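Local coordinates for protein serine proteinase inhibitor 1 (Myxoma virus, PDB 6BJ5) that inhibits serine proteases as a poxviral serpin and is important for virulence, at residues A[196-204]-A[213-223]. Numbering follows the deposited sequence.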
ATOM      1  N   VAL A 196       3.179   6.189  23.170  1.00 74.78           N
ATOM      2  CA  VAL A 196       4.244   6.665  24.026  1.00 71.59           C
ATOM      3  C   VAL A 196       4.462   8.115  23.662  1.00 73.31           C
ATOM      4  O   VAL A 196       5.591   8.578  23.536  1.00 92.27           O
ATOM      5  CB  VAL A 196       5.510   5.830  23.831  1.00 67.87           C
ATOM      6  CG1 VAL A 196       5.332   4.439  24.410  1.00 70.53           C
ATOM      7  CG2 VAL A 196       5.818   5.727  22.343  1.00 65.41           C
ATOM      8  N   GLY A 197       3.358   8.831  23.500  1.00 61.55           N
ATOM      9  CA  GLY A 197       3.386  10.232  23.122  1.00 49.72           C
ATOM     10  C   GLY A 197       3.634  10.447  21.638  1.00 41.71           C
ATOM     11  O   GLY A 197       4.680  10.077  21.091  1.00 44.44           O
ATOM     12  N   TYR A 198       2.672  11.096  20.991  1.00 38.38           N
ATOM     13  CA  TYR A 198       2.685  11.336  19.555  1.00 40.94           C
ATOM     14  C   TYR A 198       1.515  12.248  19.222  1.00 37.87           C
ATOM     15  O   TYR A 198       0.620  12.468  20.043  1.00 37.39           O
ATOM     16  CB  TYR A 198       2.593  10.028  18.751  1.00 49.49           C
ATOM     17  CG  TYR A 198       1.303   9.223  18.908  1.00 45.54           C
ATOM     18  CD1 TYR A 198       0.202   9.459  18.080  1.00 46.24           C
ATOM     19  CD2 TYR A 198       1.205   8.212  19.854  1.00 45.36           C
ATOM     20  CE1 TYR A 198      -0.963   8.725  18.205  1.00 48.44           C
ATOM     21  CE2 TYR A 198       0.043   7.476  19.992  1.00 56.58           C
ATOM     22  CZ  TYR A 198      -1.035   7.734  19.160  1.00 55.78           C
ATOM     23  OH  TYR A 198      -2.192   7.006  19.294  1.00 52.47           O
ATOM     24  N   SER A 199       1.517  12.753  17.998  1.00 30.45           N
ATOM     25  CA  SER A 199       0.399  13.511  17.468  1.00 32.11           C
ATOM     26  C   SER A 199      -0.073  12.868  16.175  1.00 30.29           C
ATOM     27  O   SER A 199       0.627  12.058  15.566  1.00 41.54           O
ATOM     28  CB  SER A 199       0.777  14.959  17.195  1.00 23.21           C
ATOM     29  OG  SER A 199       1.729  14.978  16.165  1.00 25.72           O
ATOM     30  N   VAL A 200      -1.277  13.243  15.759  1.00 23.80           N
ATOM     31  CA  VAL A 200      -1.827  12.824  14.477  1.00 24.61           C
ATOM     32  C   VAL A 200      -2.484  14.047  13.863  1.00 26.24           C
ATOM     33  O   VAL A 200      -3.187  14.792  14.554  1.00 34.66           O
ATOM     34  CB  VAL A 200      -2.834  11.661  14.621  1.00 22.63           C
ATOM     35  CG1 VAL A 200      -3.377  11.240  13.267  1.00 23.69           C
ATOM     36  CG2 VAL A 200      -2.191  10.480  15.317  1.00 14.93           C
ATOM     37  N   THR A 201      -2.232  14.275  12.578  1.00 23.33           N
ATOM     38  CA  THR A 201      -2.675  15.487  11.913  1.00 27.72           C
ATOM     39  C   THR A 201      -3.194  15.122  10.532  1.00 30.03           C
ATOM     40  O   THR A 201      -2.543  14.371   9.804  1.00 31.37           O
ATOM     41  CB  THR A 201      -1.506  16.487  11.811  1.00 30.47           C
ATOM     42  OG1 THR A 201      -0.994  16.765  13.125  1.00 26.07           O
ATOM     43  CG2 THR A 201      -1.941  17.777  11.122  1.00 20.49           C
ATOM     44  N   GLU A 202      -4.334  15.693  10.145  1.00 32.31           N
ATOM     45  CA  GLU A 202      -4.982  15.330   8.893  1.00 22.86           C
ATOM     46  C   GLU A 202      -4.732  16.404   7.850  1.00 27.16           C
ATOM     47  O   GLU A 202      -5.236  17.524   7.957  1.00 40.27           O
ATOM     48  CB  GLU A 202      -6.484  15.098   9.089  1.00 24.13           C
ATOM     49  CG  GLU A 202      -7.097  14.555   7.820  1.00 28.17           C
ATOM     50  CD  GLU A 202      -8.493  14.037   7.974  1.00 39.84           C
ATOM     51  OE1 GLU A 202      -8.718  13.170   8.848  1.00 38.64           O
ATOM     52  OE2 GLU A 202      -9.345  14.431   7.161  1.00 55.95           O
ATOM     53  N   LEU A 203      -4.003  16.038   6.818  1.00 34.99           N
ATOM     54  CA  LEU A 203      -3.754  16.897   5.676  1.00 33.89           C
ATOM     55  C   LEU A 203      -4.705  16.500   4.565  1.00 38.19           C
ATOM     56  O   LEU A 203      -4.510  15.451   3.941  1.00 49.74           O
ATOM     57  CB  LEU A 203      -2.305  16.752   5.216  1.00 35.36           C
ATOM     58  CG  LEU A 203      -1.237  16.946   6.284  1.00 41.24           C
ATOM     59  CD1 LEU A 203       0.066  16.372   5.777  1.00 42.51           C
ATOM     60  CD2 LEU A 203      -1.067  18.422   6.549  1.00 41.60           C
ATOM     61  N   PRO A 204      -5.772  17.245   4.316  1.00 48.56           N
ATOM     62  CA  PRO A 204      -6.697  16.853   3.250  1.00 45.49           C
ATOM     63  C   PRO A 204      -6.180  17.173   1.857  1.00 43.29           C
ATOM     64  O   PRO A 204      -5.549  18.203   1.618  1.00 45.71           O
ATOM     65  CB  PRO A 204      -7.951  17.677   3.563  1.00 37.41           C
ATOM     66  CG  PRO A 204      -7.447  18.866   4.300  1.00 25.49           C
ATOM     67  CD  PRO A 204      -6.297  18.361   5.129  1.00 37.78           C
ATOM     68  N   LEU A 213      -2.990  11.273   6.987  1.00 35.77           N
ATOM     69  CA  LEU A 213      -2.782  11.323   8.416  1.00 26.30           C
ATOM     70  C   LEU A 213      -1.284  11.289   8.625  1.00 37.81           C
ATOM     71  O   LEU A 213      -0.607  10.380   8.131  1.00 44.85           O
ATOM     72  CB  LEU A 213      -3.463  10.142   9.110  1.00 31.97           C
ATOM     73  CG  LEU A 213      -4.983  10.063   8.907  1.00 31.87           C
ATOM     74  CD1 LEU A 213      -5.525   8.836   9.582  1.00 27.50           C
ATOM     75  CD2 LEU A 213      -5.685  11.323   9.426  1.00 37.34           C
ATOM     76  N   LEU A 214      -0.769  12.292   9.319  1.00 39.50           N
ATOM     77  CA  LEU A 214       0.639  12.374   9.652  1.00 20.36           C
ATOM     78  C   LEU A 214       0.752  12.113  11.153  1.00 20.74           C
ATOM     79  O   LEU A 214       0.089  12.778  11.960  1.00 28.22           O
ATOM     80  CB  LEU A 214       1.195  13.731   9.235  1.00 22.48           C
ATOM     81  CG  LEU A 214       2.603  14.153   9.676  1.00 30.69           C
ATOM     82  CD1 LEU A 214       3.674  13.346   8.951  1.00 24.74           C
ATOM     83  CD2 LEU A 214       2.813  15.627   9.444  1.00 20.63           C
ATOM     84  N   VAL A 215       1.543  11.112  11.503  1.00  9.22           N
ATOM     85  CA  VAL A 215       1.724  10.594  12.850  1.00 16.19           C
ATOM     86  C   VAL A 215       3.165  10.870  13.254  1.00 28.32           C
ATOM     87  O   VAL A 215       4.088  10.292  12.662  1.00 25.93           O
ATOM     88  CB  VAL A 215       1.420   9.085  12.895  1.00 29.65           C
ATOM     89  CG1 VAL A 215       1.563   8.505  14.318  1.00 22.73           C
ATOM     90  CG2 VAL A 215       0.022   8.802  12.327  1.00 32.13           C
ATOM     91  N   VAL A 216       3.375  11.726  14.251  1.00 37.61           N
ATOM     92  CA  VAL A 216       4.728  12.094  14.678  1.00 34.35           C
ATOM     93  C   VAL A 216       4.925  11.591  16.102  1.00 32.80           C
ATOM     94  O   VAL A 216       4.405  12.205  17.047  1.00 35.72           O
ATOM     95  CB  VAL A 216       4.973  13.608  14.594  1.00 33.66           C
ATOM     96  CG1 VAL A 216       6.400  13.906  15.057  1.00 27.37           C
ATOM     97  CG2 VAL A 216       4.700  14.173  13.189  1.00 26.82           C
ATOM     98  N   PRO A 217       5.688  10.503  16.328  1.00 29.66           N
ATOM     99  CA  PRO A 217       5.774   9.929  17.675  1.00 39.93           C
ATOM    100  C   PRO A 217       7.129  10.088  18.328  1.00 49.40           C
ATOM    101  O   PRO A 217       8.117  10.431  17.671  1.00 60.82           O
ATOM    102  CB  PRO A 217       5.493   8.447  17.417  1.00 35.89           C
ATOM    103  CG  PRO A 217       6.273   8.202  16.134  1.00 23.69           C
ATOM    104  CD  PRO A 217       6.178   9.537  15.326  1.00 32.99           C
ATOM    105  N   ASP A 218       7.189   9.823  19.630  1.00 55.43           N
ATOM    106  CA  ASP A 218       8.475   9.715  20.307  1.00 64.64           C
ATOM    107  C   ASP A 218       9.135   8.357  20.089  1.00 60.62           C
ATOM    108  O   ASP A 218      10.351   8.236  20.285  1.00 51.04           O
ATOM    109  CB  ASP A 218       8.291   9.965  21.806  1.00 73.73           C
ATOM    110  CG  ASP A 218       7.679  11.333  22.107  1.00 83.24           C
ATOM    111  OD1 ASP A 218       7.826  12.265  21.279  1.00 84.46           O
ATOM    112  OD2 ASP A 218       7.037  11.467  23.172  1.00 84.94           O
ATOM    113  N   ASP A 219       8.358   7.351  19.673  1.00 64.43           N
ATOM    114  CA  ASP A 219       8.843   6.001  19.369  1.00 65.61           C
ATOM    115  C   ASP A 219       7.985   5.464  18.232  1.00 68.68           C
ATOM    116  O   ASP A 219       6.812   5.132  18.441  1.00 71.60           O
ATOM    117  CB  ASP A 219       8.769   5.069  20.583  1.00 57.73           C
ATOM    118  CG  ASP A 219       9.432   3.698  20.336  1.00 64.33           C
ATOM    119  OD1 ASP A 219       9.670   3.323  19.166  1.00 69.59           O
ATOM    120  OD2 ASP A 219       9.688   2.964  21.319  1.00 65.88           O
ATOM    121  N   LEU A 220       8.557   5.405  17.033  1.00 58.14           N
ATOM    122  CA  LEU A 220       7.787   4.957  15.880  1.00 52.53           C
ATOM    123  C   LEU A 220       7.446   3.475  15.988  1.00 44.12           C
ATOM    124  O   LEU A 220       6.279   3.087  15.833  1.00 28.12           O
ATOM    125  CB  LEU A 220       8.569   5.243  14.604  1.00 43.77           C
ATOM    126  CG  LEU A 220       7.934   4.842  13.286  1.00 37.42           C
ATOM    127  CD1 LEU A 220       6.624   5.582  13.131  1.00 39.89           C
ATOM    128  CD2 LEU A 220       8.907   5.214  12.184  1.00 40.22           C
ATOM    129  N   GLY A 221       8.438   2.640  16.327  1.00 36.29           N
ATOM    130  CA  GLY A 221       8.209   1.204  16.379  1.00 40.65           C
ATOM    131  C   GLY A 221       7.064   0.810  17.290  1.00 52.24           C
ATOM    132  O   GLY A 221       6.354  -0.166  17.025  1.00 52.17           O
ATOM    133  N   GLU A 222       6.852   1.573  18.360  1.00 56.79           N
ATOM    134  CA  GLU A 222       5.705   1.327  19.222  1.00 51.18           C
ATOM    135  C   GLU A 222       4.395   1.640  18.502  1.00 52.65           C
ATOM    136  O   GLU A 222       3.406   0.915  18.670  1.00 54.47           O
ATOM    137  CB  GLU A 222       5.855   2.116  20.519  1.00 48.70           C
ATOM    138  CG  GLU A 222       5.260   1.382  21.720  1.00 62.06           C
ATOM    139  CD  GLU A 222       5.991   0.058  22.036  1.00 72.85           C
ATOM    140  OE1 GLU A 222       7.147  -0.127  21.592  1.00 68.78           O
ATOM    141  OE2 GLU A 222       5.405  -0.809  22.727  1.00 80.45           O
ATOM    142  N   ILE A 223       4.354   2.726  17.724  1.00 46.82           N
ATOM    143  CA  ILE A 223       3.160   3.018  16.927  1.00 43.34           C
ATOM    144  C   ILE A 223       2.893   1.903  15.924  1.00 47.38           C
ATOM    145  O   ILE A 223       1.742   1.531  15.673  1.00 46.97           O
ATOM    146  CB  ILE A 223       3.300   4.365  16.209  1.00 40.33           C
ATOM    147  CG1 ILE A 223       3.406   5.490  17.224  1.00 34.52           C
ATOM    148  CG2 ILE A 223       2.107   4.586  15.299  1.00 43.64           C
ATOM    149  CD1 ILE A 223       2.214   5.560  18.097  1.00 28.31           C
TER
HETATM  150  O   HOH W   1       0.874  15.072  13.688  1.00 25.85           O
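Gly197 O takes a hydrogen bond from Asp218 N (2.9 Å), closing the antiparallel pairing of 198-204 with 213-217 beside the turn into helix 220-226. The positive phi of Gly197, 79°, suits a glycine. Tyr198 faces Pro217 in a non-hydrogen-bonded pair, CB to CB 3.6 Å. The Tyr198 CG lies between its backbone N and carbonyl carbon (chi1 64°). Ile223 CD1 lies over one face of the Tyr198 ring, 3.7 Å from its centroid and offset toward the rim, a CH-pi contact. Ser199 N to Val216 O and Val216 N to Ser199 O are both hydrogen bonds of 3.1 Å. On the face of Val216 and Leu214, one water bridges Ser199 OG, Thr201 OG1 and Leu214 O, donating to the last. Val200 CG2 lies alongside Val215 CG2 at 4.1 Å, and at the edge of the Tyr198 ring, in its plane. Thr201 and Leu214 form the next hydrogen-bonded pair, with two backbone bonds. Glu202 crosses Leu213, whose CD2 is 3.6 Å from Glu202 OE1. The carboxylate itself is held by Tyr21 and Lys23 of the second chain. Within this chain 198-204 lies between 188-191 and 210-217, antiparallel strands of serpin sheet B. Helix 229-238 covers the Tyr198 and Val200 face, with Trp235 NE1 bonded to Tyr198 OH. Beyond Leu213 and Val215 the second chain extends the sheet, consistent with the C-terminal fragment of a cleaved serpin.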